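PDB 2B1E: exocyst complex component EXO70 from Saccharomyces cerevisiae, which acts in the secretory pathway as part of the exocyst, the complex that tethers secretory vesicles to sites of exocytosis, and helps that complex assemble. Local coordinates for residues 411-415 with 503-509; 471-475 with 533-537. One frame throughout, in Å; residues are numbered along the deposited sequence.

Overall arrangement
Both contacts lie in the C-terminal Exo70 family region of a long, all-helical rod of antiparallel bundles, on the same side of the chain's centre. The centre of contact 1 lies about 40 Å from that centre, that of contact 2 about 64 Å, further out toward the tip. Their own centres are about 30 Å apart and their nearest atoms about 19 Å, so they do not touch. Three helices connect them. Helix 440-473 meets contact 1 through M456 and D459 and ends in contact 2; helix 483-504 packs on contact 2 through K489 and F490 and leads into contact 1; helix 512-537 touches L509 of contact 1 and ends in contact 2.

Contact 1. Residues 411-415 with 503-509; sequences QRIGF and KTKQYKL
Y507, last residue of a type I beta turn begun by T504, packs against F415, R412 and Q411 of helix 410-429 in this helical bundle. Two CH-pi contacts carry most of the packing. Y507 CB sits over a face of the F415 ring, 3.6 Å from its centroid, while R412 CA lies over a face of the Y507 ring, 4.3 Å from that centroid. The two rings meet obliquely, planes 47° apart. L509 CD2 adds an apolar touch at 3.5 Å to F415 CD1, and M456 of helix 440-473 packs on both residues.

Polar links gather at Q411. With CG anti to the backbone N (chi1 180°), its extended chain reaches past the Y507 ring and sets OE1 at the ring edge. There NE2 donates to T504 OG1 over 3.0 Å, with a bent N-H angle of 144°; T504 OG1 is also bonded to L500 O. A water 2.8 Å from Y507 OH reaches Q411 OE1 only weakly. Replacing Y507 by an alanine would probably leave R412 without the face beneath its CA, Q411 and F415 without their ring neighbour, and the water without its hydroxyl partner. At the far rim, K508 O lies in the plane of the F415 ring, 3.5 Å from CZ.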
ATOM      1  N   GLN A 411       7.665   9.867 -38.391  1.00 13.04           N
ATOM      2  CA  GLN A 411       9.058   9.491 -38.188  1.00 12.76           C
ATOM      3  C   GLN A 411       9.633  10.156 -36.941  1.00 11.27           C
ATOM      4  O   GLN A 411      10.204   9.480 -36.088  1.00  6.10           O
ATOM      5  CB  GLN A 411       9.905   9.849 -39.419  1.00 12.94           C
ATOM      6  CG  GLN A 411      11.387   9.476 -39.258  1.00 12.31           C
ATOM      7  CD  GLN A 411      12.158   9.599 -40.558  1.00 13.78           C
ATOM      8  OE1 GLN A 411      12.142  10.646 -41.208  1.00 15.48           O
ATOM      9  NE2 GLN A 411      12.836   8.530 -40.945  1.00 10.81           N
ATOM     10  N   ARG A 412       9.465  11.475 -36.834  1.00  8.60           N
ATOM     11  CA  ARG A 412       9.973  12.226 -35.683  1.00  9.58           C
ATOM     12  C   ARG A 412       9.249  11.892 -34.381  1.00 10.01           C
ATOM     13  O   ARG A 412       9.886  11.750 -33.333  1.00 10.16           O
ATOM     14  CB  ARG A 412       9.873  13.739 -35.932  1.00 11.52           C
ATOM     15  CG  ARG A 412      10.325  14.550 -34.722  1.00 12.97           C
ATOM     16  CD  ARG A 412      10.234  16.063 -34.887  1.00 11.55           C
ATOM     17  NE  ARG A 412      10.685  16.707 -33.651  1.00 13.78           N
ATOM     18  CZ  ARG A 412      10.739  18.020 -33.447  1.00 15.59           C
ATOM     19  NH1 ARG A 412      10.367  18.867 -34.399  1.00 13.93           N
ATOM     20  NH2 ARG A 412      11.169  18.485 -32.283  1.00 15.51           N
ATOM     21  N   ILE A 413       7.919  11.798 -34.437  1.00  8.21           N
ATOM     22  CA  ILE A 413       7.145  11.468 -33.252  1.00 10.50           C
ATOM     23  C   ILE A 413       7.524  10.055 -32.805  1.00 10.91           C
ATOM     24  O   ILE A 413       7.690   9.794 -31.607  1.00 11.41           O
ATOM     25  CB  ILE A 413       5.624  11.560 -33.534  1.00 10.83           C
ATOM     26  CG1 ILE A 413       5.234  13.026 -33.762  1.00 12.30           C
ATOM     27  CG2 ILE A 413       4.839  10.948 -32.372  1.00 12.08           C
ATOM     28  CD1 ILE A 413       3.839  13.230 -34.413  1.00 13.69           C
ATOM     29  N   GLY A 414       7.691   9.152 -33.765  1.00 10.21           N
ATOM     30  CA  GLY A 414       8.080   7.794 -33.415  1.00 11.37           C
ATOM     31  C   GLY A 414       9.409   7.777 -32.674  1.00 11.36           C
ATOM     32  O   GLY A 414       9.573   7.085 -31.665  1.00 11.90           O
ATOM     33  N   PHE A 415      10.362   8.553 -33.179  1.00 11.31           N
ATOM     34  CA  PHE A 415      11.692   8.650 -32.578  1.00  9.36           C
ATOM     35  C   PHE A 415      11.589   9.237 -31.167  1.00  8.78           C
ATOM     36  O   PHE A 415      12.165   8.709 -30.209  1.00 13.09           O
ATOM     37  CB  PHE A 415      12.581   9.537 -33.458  1.00  8.57           C
ATOM     38  CG  PHE A 415      13.955   9.782 -32.887  1.00 10.85           C
ATOM     39  CD1 PHE A 415      14.918   8.774 -32.894  1.00 11.25           C
ATOM     40  CD2 PHE A 415      14.281  11.018 -32.333  1.00  8.17           C
ATOM     41  CE1 PHE A 415      16.193   8.991 -32.353  1.00 11.14           C
ATOM     42  CE2 PHE A 415      15.558  11.249 -31.789  1.00 13.36           C
ATOM     43  CZ  PHE A 415      16.514  10.230 -31.800  1.00 10.23           C
ATOM     44  N   LYS A 503      16.339  12.805 -43.990  1.00  8.16           N
ATOM     45  CA  LYS A 503      15.580  12.989 -42.768  1.00  8.42           C
ATOM     46  C   LYS A 503      15.907  11.947 -41.713  1.00  9.30           C
ATOM     47  O   LYS A 503      15.992  12.258 -40.521  1.00  7.12           O
ATOM     48  CB  LYS A 503      14.089  12.967 -43.104  1.00 10.69           C
ATOM     49  CG  LYS A 503      13.699  14.141 -43.981  1.00 12.57           C
ATOM     50  CD  LYS A 503      12.232  14.114 -44.376  1.00 14.18           C
ATOM     51  CE  LYS A 503      11.845  15.453 -44.980  1.00 14.94           C
ATOM     52  NZ  LYS A 503      10.412  15.477 -45.355  1.00 19.19           N
ATOM     53  N   THR A 504      16.092  10.705 -42.147  1.00 10.53           N
ATOM     54  CA  THR A 504      16.399   9.636 -41.208  1.00 11.17           C
ATOM     55  C   THR A 504      17.685   9.916 -40.439  1.00 12.76           C
ATOM     56  O   THR A 504      17.841   9.476 -39.297  1.00 14.18           O
ATOM     57  CB  THR A 504      16.495   8.289 -41.932  1.00 14.46           C
ATOM     58  OG1 THR A 504      15.292   8.071 -42.672  1.00 15.18           O
ATOM     59  CG2 THR A 504      16.652   7.156 -40.931  1.00 18.41           C
ATOM     60  N   LYS A 505      18.597  10.666 -41.054  1.00 12.72           N
ATOM     61  CA  LYS A 505      19.868  11.008 -40.409  1.00 13.68           C
ATOM     62  C   LYS A 505      19.672  11.925 -39.206  1.00 13.47           C
ATOM     63  O   LYS A 505      20.518  11.980 -38.315  1.00 13.33           O
ATOM     64  CB  LYS A 505      20.812  11.677 -41.414  1.00 12.88           C
ATOM     65  CG  LYS A 505      21.399  10.713 -42.434  1.00 14.13           C
ATOM     66  CD  LYS A 505      22.291  11.437 -43.427  1.00 16.43           C
ATOM     67  CE  LYS A 505      22.768  10.511 -44.543  1.00 17.90           C
ATOM     68  NZ  LYS A 505      23.578  11.275 -45.541  1.00 15.76           N
ATOM     69  N   GLN A 506      18.546  12.625 -39.173  1.00 14.43           N
ATOM     70  CA  GLN A 506      18.249  13.551 -38.076  1.00 15.54           C
ATOM     71  C   GLN A 506      17.833  12.862 -36.776  1.00 17.57           C
ATOM     72  O   GLN A 506      17.742  13.507 -35.731  1.00 17.78           O
ATOM     73  CB  GLN A 506      17.143  14.530 -38.507  1.00 10.81           C
ATOM     74  CG  GLN A 506      17.359  15.129 -39.902  1.00 14.59           C
ATOM     75  CD  GLN A 506      16.242  16.071 -40.338  1.00 17.26           C
ATOM     76  OE1 GLN A 506      15.117  15.981 -39.853  1.00 22.19           O
ATOM     77  NE2 GLN A 506      16.543  16.958 -41.274  1.00 16.53           N
ATOM     78  N   TYR A 507      17.594  11.554 -36.829  1.00 17.18           N
ATOM     79  CA  TYR A 507      17.166  10.820 -35.641  1.00 19.88           C
ATOM     80  C   TYR A 507      18.135   9.699 -35.297  1.00 21.16           C
ATOM     81  O   TYR A 507      18.138   8.652 -35.929  1.00 22.06           O
ATOM     82  CB  TYR A 507      15.757  10.270 -35.873  1.00 18.79           C
ATOM     83  CG  TYR A 507      14.826  11.337 -36.400  1.00 18.76           C
ATOM     84  CD1 TYR A 507      14.480  12.432 -35.612  1.00 18.76           C
ATOM     85  CD2 TYR A 507      14.377  11.308 -37.723  1.00 18.92           C
ATOM     86  CE1 TYR A 507      13.718  13.480 -36.128  1.00 18.60           C
ATOM     87  CE2 TYR A 507      13.610  12.352 -38.246  1.00 18.07           C
ATOM     88  CZ  TYR A 507      13.292  13.433 -37.444  1.00 17.48           C
ATOM     89  OH  TYR A 507      12.573  14.484 -37.962  1.00 19.69           O
ATOM     90  N   LYS A 508      18.956   9.920 -34.279  1.00 22.10           N
ATOM     91  CA  LYS A 508      19.940   8.923 -33.896  1.00 22.59           C
ATOM     92  C   LYS A 508      19.566   8.210 -32.604  1.00 21.29           C
ATOM     93  O   LYS A 508      19.646   8.783 -31.515  1.00 18.53           O
ATOM     94  CB  LYS A 508      21.318   9.589 -33.784  1.00 26.52           C
ATOM     95  CG  LYS A 508      21.756  10.287 -35.083  1.00 30.04           C
ATOM     96  CD  LYS A 508      23.148  10.910 -34.982  1.00 33.61           C
ATOM     97  CE  LYS A 508      23.472  11.779 -36.204  1.00 33.83           C
ATOM     98  NZ  LYS A 508      23.433  11.044 -37.508  1.00 35.57           N
ATOM     99  N   LEU A 509      19.128   6.959 -32.738  1.00 20.95           N
ATOM    100  CA  LEU A 509      18.747   6.159 -31.580  1.00 23.31           C
ATOM    101  C   LEU A 509      20.017   5.725 -30.860  1.00 25.44           C
ATOM    102  O   LEU A 509      21.058   5.533 -31.485  1.00 26.38           O
ATOM    103  CB  LEU A 509      17.942   4.927 -32.013  1.00 22.18           C
ATOM    104  CG  LEU A 509      16.547   5.160 -32.607  1.00 22.17           C
ATOM    105  CD1 LEU A 509      16.017   3.873 -33.239  1.00 22.91           C
ATOM    106  CD2 LEU A 509      15.601   5.644 -31.518  1.00 21.61           C
TER
HETATM  107  O   HOH W   1      11.350  13.838 -40.366  1.00 23.00           O

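Contact 2. Residues 471-475 with 533-537; sequences VFIDS and FYSRY
V471 O, near the C-terminal end of helix 440-473, is gripped twice from its own segment: S475 OG donates over 2.8 Å from above the carbonyl plane, and D474 N adds a weak bond at 3.1 Å. Together with S475 N to F472 O, these bonds hold the turn that follows the helix, where D474 and S475 face the last turn of helix 512-537. Across the contact Y537 OH donates to D474 OD1 at 3.2 Å. It meets the anti side of the carboxylate, 30° out of its plane, and the carboxylate lies oblique to the ring.

Next to this bond, V471 sends its two methyls to different partners. Because chi1 is -179°, CG1 stands opposite the backbone N and lies over one face of the R536 guanidinium, 3.5 Å above its plane, whereas CG2 reaches F533 CD1 at 3.7 Å and comes near the edge of the Y537 ring. R536 bends at chi3, -74°, which brings its flat group round to CG1, and its own CG sits over the centre of the Y537 ring. From helix 483-504, F490 meets the F533 ring and also packs on Y537. The helix ends are therefore joined mainly by van der Waals packing around V471, with one hydroxyl-carboxylate bond tying D474 to Y537; that carboxylate, partly exposed and touched by K489, is likely to stay charged.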
ATOM      1  N   VAL A 471       4.644   0.773 -60.869  1.00 20.55           N
ATOM      2  CA  VAL A 471       4.929  -0.389 -61.694  1.00 19.09           C
ATOM      3  C   VAL A 471       3.627  -1.074 -62.136  1.00 18.44           C
ATOM      4  O   VAL A 471       3.447  -1.381 -63.314  1.00 15.07           O
ATOM      5  CB  VAL A 471       5.823  -1.378 -60.935  1.00 19.89           C
ATOM      6  CG1 VAL A 471       6.133  -2.591 -61.806  1.00 19.40           C
ATOM      7  CG2 VAL A 471       7.117  -0.680 -60.529  1.00 20.32           C
ATOM      8  N   PHE A 472       2.716  -1.297 -61.196  1.00 17.01           N
ATOM      9  CA  PHE A 472       1.448  -1.942 -61.520  1.00 20.17           C
ATOM     10  C   PHE A 472       0.685  -1.170 -62.596  1.00 20.03           C
ATOM     11  O   PHE A 472       0.259  -1.739 -63.600  1.00 18.18           O
ATOM     12  CB  PHE A 472       0.574  -2.055 -60.271  1.00 21.66           C
ATOM     13  CG  PHE A 472       0.865  -3.258 -59.426  1.00 23.58           C
ATOM     14  CD1 PHE A 472       2.172  -3.707 -59.245  1.00 25.74           C
ATOM     15  CD2 PHE A 472      -0.167  -3.917 -58.768  1.00 26.21           C
ATOM     16  CE1 PHE A 472       2.445  -4.792 -58.417  1.00 26.64           C
ATOM     17  CE2 PHE A 472       0.097  -5.006 -57.935  1.00 28.49           C
ATOM     18  CZ  PHE A 472       1.408  -5.440 -57.761  1.00 27.62           C
ATOM     19  N   ILE A 473       0.538   0.131 -62.384  1.00 22.57           N
ATOM     20  CA  ILE A 473      -0.194   0.996 -63.310  1.00 26.58           C
ATOM     21  C   ILE A 473       0.392   0.963 -64.727  1.00 28.46           C
ATOM     22  O   ILE A 473      -0.307   1.209 -65.712  1.00 27.67           O
ATOM     23  CB  ILE A 473      -0.204   2.462 -62.790  1.00 28.32           C
ATOM     24  CG1 ILE A 473      -1.256   3.280 -63.543  1.00 29.04           C
ATOM     25  CG2 ILE A 473       1.172   3.097 -62.958  1.00 29.80           C
ATOM     26  CD1 ILE A 473      -2.657   3.046 -63.049  1.00 28.75           C
ATOM     27  N   ASP A 474       1.672   0.636 -64.821  1.00 29.79           N
ATOM     28  CA  ASP A 474       2.364   0.588 -66.098  1.00 31.26           C
ATOM     29  C   ASP A 474       2.610  -0.835 -66.610  1.00 32.83           C
ATOM     30  O   ASP A 474       3.378  -1.038 -67.546  1.00 34.31           O
ATOM     31  CB  ASP A 474       3.687   1.364 -65.960  1.00 32.67           C
ATOM     32  CG  ASP A 474       4.569   1.271 -67.195  1.00 33.39           C
ATOM     33  OD1 ASP A 474       5.399   0.336 -67.265  1.00 29.63           O
ATOM     34  OD2 ASP A 474       4.428   2.134 -68.091  1.00 34.27           O
ATOM     35  N   SER A 475       1.934  -1.823 -66.035  1.00 32.33           N
ATOM     36  CA  SER A 475       2.160  -3.195 -66.482  1.00 33.81           C
ATOM     37  C   SER A 475       0.910  -4.023 -66.795  1.00 34.24           C
ATOM     38  O   SER A 475       0.725  -5.108 -66.242  1.00 35.43           O
ATOM     39  CB  SER A 475       3.020  -3.933 -65.445  1.00 32.88           C
ATOM     40  OG  SER A 475       4.269  -3.284 -65.260  1.00 32.10           O
ATOM     41  N   PHE A 533      12.415  -4.114 -59.056  1.00 11.56           N
ATOM     42  CA  PHE A 533      12.127  -2.959 -59.906  1.00 11.67           C
ATOM     43  C   PHE A 533      13.286  -2.717 -60.881  1.00 13.11           C
ATOM     44  O   PHE A 533      13.083  -2.532 -62.090  1.00 12.74           O
ATOM     45  CB  PHE A 533      11.913  -1.731 -59.003  1.00 13.14           C
ATOM     46  CG  PHE A 533      11.806  -0.427 -59.740  1.00 12.80           C
ATOM     47  CD1 PHE A 533      10.824  -0.229 -60.702  1.00 17.08           C
ATOM     48  CD2 PHE A 533      12.663   0.628 -59.427  1.00 16.67           C
ATOM     49  CE1 PHE A 533      10.690   1.006 -61.345  1.00 14.13           C
ATOM     50  CE2 PHE A 533      12.536   1.860 -60.061  1.00 15.21           C
ATOM     51  CZ  PHE A 533      11.550   2.049 -61.020  1.00 16.50           C
ATOM     52  N   TYR A 534      14.502  -2.716 -60.345  1.00 12.70           N
ATOM     53  CA  TYR A 534      15.704  -2.505 -61.149  1.00 12.90           C
ATOM     54  C   TYR A 534      15.831  -3.619 -62.185  1.00 11.37           C
ATOM     55  O   TYR A 534      16.109  -3.366 -63.350  1.00 11.08           O
ATOM     56  CB  TYR A 534      16.938  -2.500 -60.239  1.00 12.68           C
ATOM     57  CG  TYR A 534      18.274  -2.377 -60.950  1.00 14.59           C
ATOM     58  CD1 TYR A 534      18.832  -1.125 -61.234  1.00 14.78           C
ATOM     59  CD2 TYR A 534      18.996  -3.513 -61.303  1.00 14.82           C
ATOM     60  CE1 TYR A 534      20.092  -1.019 -61.852  1.00 18.72           C
ATOM     61  CE2 TYR A 534      20.245  -3.418 -61.918  1.00 17.40           C
ATOM     62  CZ  TYR A 534      20.786  -2.174 -62.186  1.00 18.86           C
ATOM     63  OH  TYR A 534      22.022  -2.094 -62.779  1.00 22.85           O
ATOM     64  N   SER A 535      15.620  -4.856 -61.759  1.00 12.10           N
ATOM     65  CA  SER A 535      15.730  -5.988 -62.673  1.00 14.26           C
ATOM     66  C   SER A 535      14.667  -5.933 -63.772  1.00 15.50           C
ATOM     67  O   SER A 535      14.912  -6.313 -64.912  1.00 12.92           O
ATOM     68  CB  SER A 535      15.597  -7.294 -61.895  1.00 16.62           C
ATOM     69  OG  SER A 535      15.676  -8.410 -62.763  1.00 23.92           O
ATOM     70  N   ARG A 536      13.490  -5.441 -63.424  1.00 15.08           N
ATOM     71  CA  ARG A 536      12.392  -5.356 -64.374  1.00 16.95           C
ATOM     72  C   ARG A 536      12.637  -4.321 -65.477  1.00 16.04           C
ATOM     73  O   ARG A 536      12.231  -4.517 -66.632  1.00 12.50           O
ATOM     74  CB  ARG A 536      11.096  -5.023 -63.620  1.00 17.59           C
ATOM     75  CG  ARG A 536       9.835  -4.995 -64.485  1.00 22.74           C
ATOM     76  CD  ARG A 536       8.586  -4.562 -63.695  1.00 25.54           C
ATOM     77  NE  ARG A 536       8.083  -5.586 -62.775  1.00 30.44           N
ATOM     78  CZ  ARG A 536       8.366  -5.653 -61.476  1.00 35.01           C
ATOM     79  NH1 ARG A 536       9.160  -4.749 -60.906  1.00 35.34           N
ATOM     80  NH2 ARG A 536       7.848  -6.629 -60.739  1.00 34.20           N
ATOM     81  N   TYR A 537      13.327  -3.237 -65.138  1.00 13.52           N
ATOM     82  CA  TYR A 537      13.550  -2.169 -66.108  1.00 14.60           C
ATOM     83  C   TYR A 537      14.972  -1.812 -66.532  1.00 14.53           C
ATOM     84  O   TYR A 537      15.149  -0.975 -67.417  1.00 15.33           O
ATOM     85  CB  TYR A 537      12.901  -0.889 -65.597  1.00 13.63           C
ATOM     86  CG  TYR A 537      11.408  -0.962 -65.421  1.00 16.09           C
ATOM     87  CD1 TYR A 537      10.831  -0.931 -64.151  1.00 15.09           C
ATOM     88  CD2 TYR A 537      10.562  -0.997 -66.532  1.00 16.33           C
ATOM     89  CE1 TYR A 537       9.441  -0.920 -63.992  1.00 17.43           C
ATOM     90  CE2 TYR A 537       9.190  -0.992 -66.384  1.00 15.83           C
ATOM     91  CZ  TYR A 537       8.630  -0.949 -65.121  1.00 16.00           C
ATOM     92  OH  TYR A 537       7.256  -0.907 -65.003  1.00 16.26           O
TER